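Local structure of putative uncharacterized protein SMU.1704 (Streptococcus mutans, 3L7W) at residues D22-D27 and R68-L73. The protein is a dimeric PadR-family protein that probably regulates transcription by binding DNA through a winged helix-turn-helix domain. Residues are numbered along the deposited sequence; the frame is centred on the assembly and turned at random.
Sequences DSYGYD and RKYYHL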
loop_
_atom_site.group_PDB
_atom_site.type_symbol
_atom_site.label_atom_id
_atom_site.label_comp_id
_atom_site.label_asym_id
_atom_site.label_seq_id
_atom_site.Cartn_x
_atom_site.Cartn_y
_atom_site.Cartn_z
ATOM N N ASP A 22 19.887 -13.357 -7.385
ATOM C CA ASP A 22 19.766 -14.228 -6.232
ATOM C C ASP A 22 20.280 -13.473 -5.019
ATOM O O ASP A 22 21.299 -12.798 -5.097
ATOM C CB ASP A 22 20.611 -15.473 -6.419
ATOM C CG ASP A 22 20.128 -16.339 -7.552
ATOM O OD1 ASP A 22 19.142 -15.961 -8.220
ATOM O OD2 ASP A 22 20.745 -17.402 -7.772
ATOM N N SER A 23 19.586 -13.583 -3.896
ATOM C CA SER A 23 20.074 -12.951 -2.673
ATOM C C SER A 23 19.710 -13.708 -1.409
ATOM O O SER A 23 18.716 -14.429 -1.361
ATOM C CB SER A 23 19.625 -11.485 -2.583
ATOM O OG SER A 23 18.735 -11.147 -3.629
ATOM N N TYR A 24 20.522 -13.540 -0.379
ATOM C CA TYR A 24 20.231 -14.184 0.887
ATOM C C TYR A 24 19.294 -13.288 1.682
ATOM O O TYR A 24 19.127 -12.102 1.358
ATOM C CB TYR A 24 21.514 -14.505 1.660
ATOM C CG TYR A 24 22.495 -13.368 1.708
ATOM C CD1 TYR A 24 22.404 -12.393 2.689
ATOM C CD2 TYR A 24 23.519 -13.267 0.774
ATOM C CE1 TYR A 24 23.297 -11.341 2.739
ATOM C CE2 TYR A 24 24.421 -12.222 0.812
ATOM C CZ TYR A 24 24.308 -11.258 1.800
ATOM O OH TYR A 24 25.198 -10.203 1.848
ATOM N N GLY A 25 18.680 -13.870 2.707
ATOM C CA GLY A 25 17.607 -13.228 3.435
ATOM C C GLY A 25 17.977 -11.871 3.997
ATOM O O GLY A 25 17.220 -10.914 3.860
ATOM N N TYR A 26 19.138 -11.785 4.633
ATOM C CA TYR A 26 19.512 -10.550 5.308
ATOM C C TYR A 26 19.546 -9.418 4.295
ATOM O O TYR A 26 19.118 -8.299 4.569
ATOM C CB TYR A 26 20.856 -10.701 6.008
ATOM C CG TYR A 26 21.380 -9.411 6.574
ATOM C CD1 TYR A 26 22.238 -8.608 5.831
ATOM C CD2 TYR A 26 21.001 -8.976 7.845
ATOM C CE1 TYR A 26 22.716 -7.407 6.338
ATOM C CE2 TYR A 26 21.474 -7.772 8.363
ATOM C CZ TYR A 26 22.332 -6.994 7.600
ATOM O OH TYR A 26 22.816 -5.801 8.090
ATOM N N ASP A 27 20.031 -9.729 3.105
ATOM C CA ASP A 27 20.104 -8.746 2.042
ATOM C C ASP A 27 18.701 -8.268 1.665
ATOM O O ASP A 27 18.452 -7.074 1.487
ATOM C CB ASP A 27 20.790 -9.373 0.832
ATOM C CG ASP A 27 21.399 -8.348 -0.082
ATOM O OD1 ASP A 27 21.716 -7.252 0.410
ATOM O OD2 ASP A 27 21.570 -8.634 -1.287
ATOM N N ARG A 68 25.534 -18.994 3.099
ATOM C CA ARG A 68 24.269 -18.271 3.167
ATOM C C ARG A 68 23.212 -19.031 2.395
ATOM O O ARG A 68 23.517 -19.715 1.420
ATOM C CB ARG A 68 24.408 -16.909 2.495
ATOM C CG ARG A 68 25.430 -16.011 3.115
ATOM C CD ARG A 68 24.962 -15.591 4.463
ATOM N NE ARG A 68 25.453 -14.268 4.798
ATOM C CZ ARG A 68 24.748 -13.394 5.496
ATOM N NH1 ARG A 68 23.527 -13.717 5.903
ATOM N NH2 ARG A 68 25.257 -12.206 5.774
ATOM N N LYS A 69 21.962 -18.880 2.807
ATOM C CA LYS A 69 20.853 -19.390 2.026
ATOM C C LYS A 69 20.460 -18.333 1.004
ATOM O O LYS A 69 20.001 -17.237 1.358
ATOM C CB LYS A 69 19.684 -19.731 2.936
ATOM C CG LYS A 69 18.438 -20.253 2.248
ATOM C CD LYS A 69 17.357 -20.406 3.315
ATOM C CE LYS A 69 16.155 -21.167 2.834
ATOM N NZ LYS A 69 15.351 -21.655 3.992
ATOM N N TYR A 70 20.676 -18.652 -0.265
ATOM C CA TYR A 70 20.282 -17.755 -1.340
ATOM C C TYR A 70 18.916 -18.112 -1.862
ATOM O O TYR A 70 18.532 -19.292 -1.917
ATOM C CB TYR A 70 21.286 -17.790 -2.489
ATOM C CG TYR A 70 22.501 -16.960 -2.209
ATOM C CD1 TYR A 70 23.491 -17.433 -1.374
ATOM C CD2 TYR A 70 22.647 -15.691 -2.759
ATOM C CE1 TYR A 70 24.609 -16.686 -1.098
ATOM C CE2 TYR A 70 23.774 -14.926 -2.488
ATOM C CZ TYR A 70 24.747 -15.433 -1.653
ATOM O OH TYR A 70 25.875 -14.707 -1.351
ATOM N N TYR A 71 18.184 -17.073 -2.234
ATOM C CA TYR A 71 16.899 -17.234 -2.876
ATOM C C TYR A 71 17.064 -16.878 -4.330
ATOM O O TYR A 71 17.838 -15.993 -4.688
ATOM C CB TYR A 71 15.866 -16.312 -2.232
ATOM C CG TYR A 71 15.595 -16.671 -0.807
ATOM C CD1 TYR A 71 16.321 -16.085 0.231
ATOM C CD2 TYR A 71 14.614 -17.593 -0.484
ATOM C CE1 TYR A 71 16.076 -16.407 1.545
ATOM C CE2 TYR A 71 14.366 -17.933 0.837
ATOM C CZ TYR A 71 15.102 -17.344 1.846
ATOM O OH TYR A 71 14.848 -17.685 3.164
ATOM N N HIS A 72 16.319 -17.577 -5.166
ATOM C CA HIS A 72 16.417 -17.416 -6.585
ATOM C C HIS A 72 15.004 -17.410 -7.125
ATOM O O HIS A 72 14.190 -18.258 -6.762
ATOM C CB HIS A 72 17.180 -18.595 -7.182
ATOM C CG HIS A 72 17.104 -18.644 -8.667
ATOM N ND1 HIS A 72 17.856 -17.814 -9.474
ATOM C CD2 HIS A 72 16.337 -19.388 -9.499
ATOM C CE1 HIS A 72 17.572 -18.064 -10.738
ATOM N NE2 HIS A 72 16.654 -19.016 -10.783
ATOM N N LEU A 73 14.713 -16.445 -7.988
ATOM C CA LEU A 73 13.403 -16.337 -8.596
ATOM C C LEU A 73 13.219 -17.415 -9.664
ATOM O O LEU A 73 13.909 -17.419 -10.677
ATOM C CB LEU A 73 13.251 -14.954 -9.225
ATOM C CG LEU A 73 11.829 -14.567 -9.617
ATOM C CD1 LEU A 73 10.901 -14.655 -8.404
ATOM C CD2 LEU A 73 11.819 -13.155 -10.224
HETATM O O HOH W 1 16.846 -14.745 -8.682
HETATM O O HOH W 2 19.267 -16.260 3.719
#
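Ser23 and Tyr71 pair through two backbone hydrogen bonds: Tyr71 N donates to Ser23 O over 2.8 Å with an N-H...O angle of 161°, and Ser23 N reaches Tyr71 O at 3.1 Å. They form an antiparallel hydrogen-bonded pair. Two CA-H...O contacts flank it, from Asp22 CA to Tyr71 O and from Tyr24 CA to Lys69 O, the latter 3.1 Å long. Where the chain turns into helix 25-32, with Tyr24 as N-cap residue, a water replaces direct pairing, accepting from Gly25 N and donating to Lys69 O.

This topology fits the winged helix-turn-helix expected of a PadR regulator: the short strand 23-24, between helices 7-20 and 25-32, borders the wing hairpin of strands 56-63 and 66-73.

Among the polar side chains, His72 ND1 donates to Asp22 OD1 at 2.6 Å, meeting its syn side with the acceptor close to the imidazole plane. The carboxylate stands almost perpendicular to that ring. OD1 also accepts from a water that in turn accepts a hydrogen bond from Leu73 N, while OD2 is hydrogen-bonded to Tyr59, so both carboxylate oxygens are engaged.

Aromatic contacts centre on Tyr24; with CG between the backbone N and the carbonyl carbon (chi1 46°), its ring lies beside Arg68 and Tyr70. The Arg68 guanidinium, its chain bent at chi2 and chi3, lies flat over one ring face; Arg68 CZ is 4.1 Å from the centroid of the Tyr24 ring, giving a cation-pi stack. Asp27 CB lies over the rim of the opposite face. Tyr24 turns its edge toward the face of Tyr70 in an offset edge-to-face pair, planes at 89°, with Tyr24 CD2 3.5 Å from Tyr70 CZ.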